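Local structure of putative metalloprotease II (Bacteroides fragilis, 4ON1) at residues S256-E259 and V260-L263; R271-D274 and E275-G278. The protein probably acts as a zinc-dependent endopeptidase, made with a fragilysin-type N-terminal domain ahead of its metallopeptidase region. One frame throughout, in Å; residues are numbered along the deposited sequence.

Interaction 1: residues S256-E259 and V260-L263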
# COMPACT_ATOMS: atom_id res chain seq x y z
N SER A 256 -9.22 19.04 -7.22
CA SER A 256 -9.68 18.61 -8.54
C SER A 256 -8.59 18.68 -9.60
O SER A 256 -8.86 18.45 -10.78
CB SER A 256 -10.86 19.47 -8.98
OG SER A 256 -10.44 20.80 -9.24
N ASP A 257 -7.37 19.00 -9.18
CA ASP A 257 -6.26 19.24 -10.11
C ASP A 257 -6.07 18.16 -11.16
O ASP A 257 -6.37 16.99 -10.95
CB ASP A 257 -4.95 19.40 -9.33
CG ASP A 257 -4.87 20.72 -8.58
OD1 ASP A 257 -5.88 21.44 -8.53
OD2 ASP A 257 -3.78 21.01 -8.04
N TYR A 258 -5.53 18.58 -12.30
CA TYR A 258 -5.29 17.70 -13.43
C TYR A 258 -3.98 16.99 -13.18
O TYR A 258 -3.00 17.61 -12.75
CB TYR A 258 -5.23 18.50 -14.72
CG TYR A 258 -4.90 17.69 -15.94
CD1 TYR A 258 -5.56 16.50 -16.22
CD2 TYR A 258 -3.93 18.12 -16.83
CE1 TYR A 258 -5.27 15.76 -17.35
CE2 TYR A 258 -3.63 17.39 -17.97
CZ TYR A 258 -4.30 16.21 -18.22
OH TYR A 258 -3.99 15.49 -19.34
N GLU A 259 -3.97 15.68 -13.43
CA GLU A 259 -2.87 14.82 -13.02
C GLU A 259 -1.53 15.22 -13.63
O GLU A 259 -0.50 15.14 -12.96
CB GLU A 259 -3.20 13.35 -13.32
CG GLU A 259 -3.50 13.03 -14.78
CD GLU A 259 -5.00 13.05 -15.07
OE1 GLU A 259 -5.77 13.63 -14.27
OE2 GLU A 259 -5.41 12.47 -16.10
N VAL A 260 -1.53 15.62 -14.90
CA VAL A 260 -0.28 15.99 -15.57
C VAL A 260 0.35 17.22 -14.92
O VAL A 260 1.55 17.24 -14.64
CB VAL A 260 -0.50 16.25 -17.07
CG1 VAL A 260 0.79 16.73 -17.74
CG2 VAL A 260 -1.03 15.00 -17.76
N SER A 261 -0.47 18.23 -14.66
CA SER A 261 -0.03 19.43 -13.95
C SER A 261 0.41 19.10 -12.53
O SER A 261 1.42 19.62 -12.05
CB SER A 261 -1.15 20.46 -13.92
OG SER A 261 -1.80 20.54 -15.17
N ALA A 262 -0.35 18.24 -11.86
CA ALA A 262 -0.04 17.86 -10.48
C ALA A 262 1.30 17.14 -10.38
O ALA A 262 2.08 17.38 -9.46
CB ALA A 262 -1.15 17.00 -9.90
N LEU A 263 1.57 16.25 -11.33
CA LEU A 263 2.85 15.53 -11.32
C LEU A 263 4.02 16.49 -11.55
O LEU A 263 5.02 16.46 -10.83
CB LEU A 263 2.86 14.45 -12.40
CG LEU A 263 4.17 13.66 -12.48
CD1 LEU A 263 4.46 12.98 -11.15
CD2 LEU A 263 4.12 12.65 -13.60

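Interaction 2: residues R271-D274 and E275-G278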
# COMPACT_ATOMS: atom_id res chain seq x y z
N ARG A 271 12.68 19.28 -6.90
CA ARG A 271 13.94 19.76 -7.44
C ARG A 271 14.54 20.91 -6.64
O ARG A 271 15.73 21.18 -6.75
CB ARG A 271 13.75 20.17 -8.90
CG ARG A 271 13.71 18.96 -9.81
CD ARG A 271 13.08 19.24 -11.16
NE ARG A 271 13.05 18.02 -11.96
CZ ARG A 271 12.17 17.75 -12.91
NH1 ARG A 271 11.22 18.63 -13.20
NH2 ARG A 271 12.23 16.60 -13.56
N SER A 272 13.72 21.59 -5.83
CA SER A 272 14.25 22.66 -4.99
C SER A 272 14.05 22.35 -3.51
O SER A 272 14.23 23.23 -2.66
CB SER A 272 13.59 23.99 -5.33
OG SER A 272 12.18 23.90 -5.22
N TRP A 273 13.72 21.10 -3.20
CA TRP A 273 13.52 20.66 -1.82
C TRP A 273 14.84 20.22 -1.19
O TRP A 273 15.39 19.17 -1.54
CB TRP A 273 12.52 19.51 -1.78
CG TRP A 273 11.99 19.17 -0.42
CD1 TRP A 273 12.04 19.95 0.69
CD2 TRP A 273 11.31 17.97 -0.05
NE1 TRP A 273 11.44 19.30 1.75
CE2 TRP A 273 10.98 18.09 1.32
CE3 TRP A 273 10.95 16.80 -0.73
CZ2 TRP A 273 10.31 17.08 2.02
CZ3 TRP A 273 10.28 15.79 -0.03
CH2 TRP A 273 9.97 15.94 1.33
N ASP A 274 15.35 21.01 -0.25
CA ASP A 274 16.67 20.74 0.29
C ASP A 274 16.70 19.44 1.10
O ASP A 274 17.77 18.83 1.26
CB ASP A 274 17.16 21.93 1.13
CG ASP A 274 16.28 22.19 2.33
OD1 ASP A 274 15.07 21.88 2.28
OD2 ASP A 274 16.80 22.74 3.33
N GLU A 275 15.55 19.00 1.59
CA GLU A 275 15.47 17.75 2.34
C GLU A 275 15.82 16.51 1.49
O GLU A 275 16.18 15.47 2.03
CB GLU A 275 14.08 17.60 2.99
CG GLU A 275 13.97 18.35 4.34
CD GLU A 275 12.54 18.43 4.92
OE1 GLU A 275 12.10 17.49 5.61
OE2 GLU A 275 11.87 19.46 4.70
N VAL A 276 15.73 16.63 0.16
CA VAL A 276 16.05 15.48 -0.70
C VAL A 276 17.15 15.82 -1.69
O VAL A 276 17.27 15.19 -2.75
CB VAL A 276 14.80 14.95 -1.47
CG1 VAL A 276 13.78 14.37 -0.50
CG2 VAL A 276 14.18 16.05 -2.34
N LYS A 277 17.96 16.82 -1.35
CA LYS A 277 19.08 17.23 -2.17
C LYS A 277 20.01 16.05 -2.44
O LYS A 277 20.39 15.35 -1.50
CB LYS A 277 19.90 18.33 -1.48
CG LYS A 277 20.79 19.12 -2.42
CD LYS A 277 21.48 20.26 -1.68
CE LYS A 277 22.42 19.70 -0.61
NZ LYS A 277 22.99 20.73 0.30
N GLY A 278 20.34 15.83 -3.71
CA GLY A 278 21.23 14.75 -4.07
C GLY A 278 20.60 13.37 -4.11
O GLY A 278 21.28 12.39 -4.43
O HOH W 1 19.19 16.57 2.45

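Interaction 1: residues S256-E259 and V260-L263
The phenol ring of Y258 runs alongside the V260 side chain, both extending in the same direction. CE2 of Y258 is 3.5 Å from CB of V260, and the phenol OH comes within 3.4 Å of CG2 of V260; the valine thus meets the ring at CE2 and CZ and continues along to its hydroxyl. The backbone N of V260 sits above the centre of one ring face, 3.9 Å from the plane. At the rim, near the ring plane, OG of S261 approaches CD2 of Y258 at 3.6 Å. With CG anti to the backbone N (chi1 176°), the ring swings forward beside the first turn. Tyrosine suits this exposed place because its flat apolar ring can lie along the valine while a polar hydroxyl ends the side chain.

This is the start of helix 259-271, with Y258 as its N-cap residue. Its carbonyl O accepts the N-H of A262 at 2.9 Å, and one residue on, O of E259 takes the N-H of L263 at 2.9 Å, setting up the regular i to i+4 ladder. The small A262 fits against W292 and I321, while L263 packs on A319, I321 and Y300. E259 is buried on the same side: its chain bends at chi2 (-95°), and OE1 makes a weak hydrogen bond to OG1 of T297. Ahead of the helix, OD2 of D257 accepts the backbone N-H of G254.

Interaction 2: residues R271-D274 and E275-G278
W273 carries CG anti to its backbone N (chi1 -167°), laying the indole alongside the residues that follow, while E275 turns CG away from its own carbonyl carbon and then runs extended; its chain steps off the pyrrole rim beside NE1 and descends to bring OE2 to the indole N-H. CB of E275 rests over one face of the five-membered ring, 3.7 Å from its centroid, a CH-pi contact. Farther along, OE2 of E275 reaches NE1 of W273 at 3.0 Å. This is a weak hydrogen bond, bent to 147° at the hydrogen. The carboxylate plane is turned 70° from the ring. Glutamate fits well here: its CB lies over the pyrrole ring, toward the rim, and its carboxylate meets the indole N-H. V276 adds apolar contact at the six-membered ring, where CG2 of V276 lies 3.7 Å from CE3 of W273.

The backbone beneath is a short 3-10 turn at D274 and E275, following helix 259-271 on the way to strand 284-288. The N-H of V276 bonds to O of W273 at 3.1 Å, the i to i+3 spacing of such a turn. A weak hydrogen bond follows from N of K277 to O of D274, at 3.3 Å. A water lies 2.9 Å from O of D274 and may donate to it. The indole meets the ring of Y269 at an inclined angle, and V276 packs on F316. W273 and V276 are buried, whereas D274, E275 and K277 are exposed.

OD1 of D274 lies 4.7 Å from OE2 of E275; this second negative charge might raise the affinity of the glutamate for a proton somewhat, whereas the indole N-H would tend to favour its charged form.

Overall arrangement
The two contacts bracket one helix: interaction 1 starts helix 259-271 at its N-cap, and interaction 2 lies where the chain leaves it and turns toward strand 284-288. Their centres are 21 Å apart and their nearest atoms about 7 Å, without touching. Interaction 1 is the one near the metal site, in which D176, H334, H338 and H344 bind zinc. The side chain of E259 comes to about 7 Å from that of D176 and about 11 Å from the zinc ion, and the side chain of L263 to about 10 Å from that of H338. Interaction 2 lies away from this site.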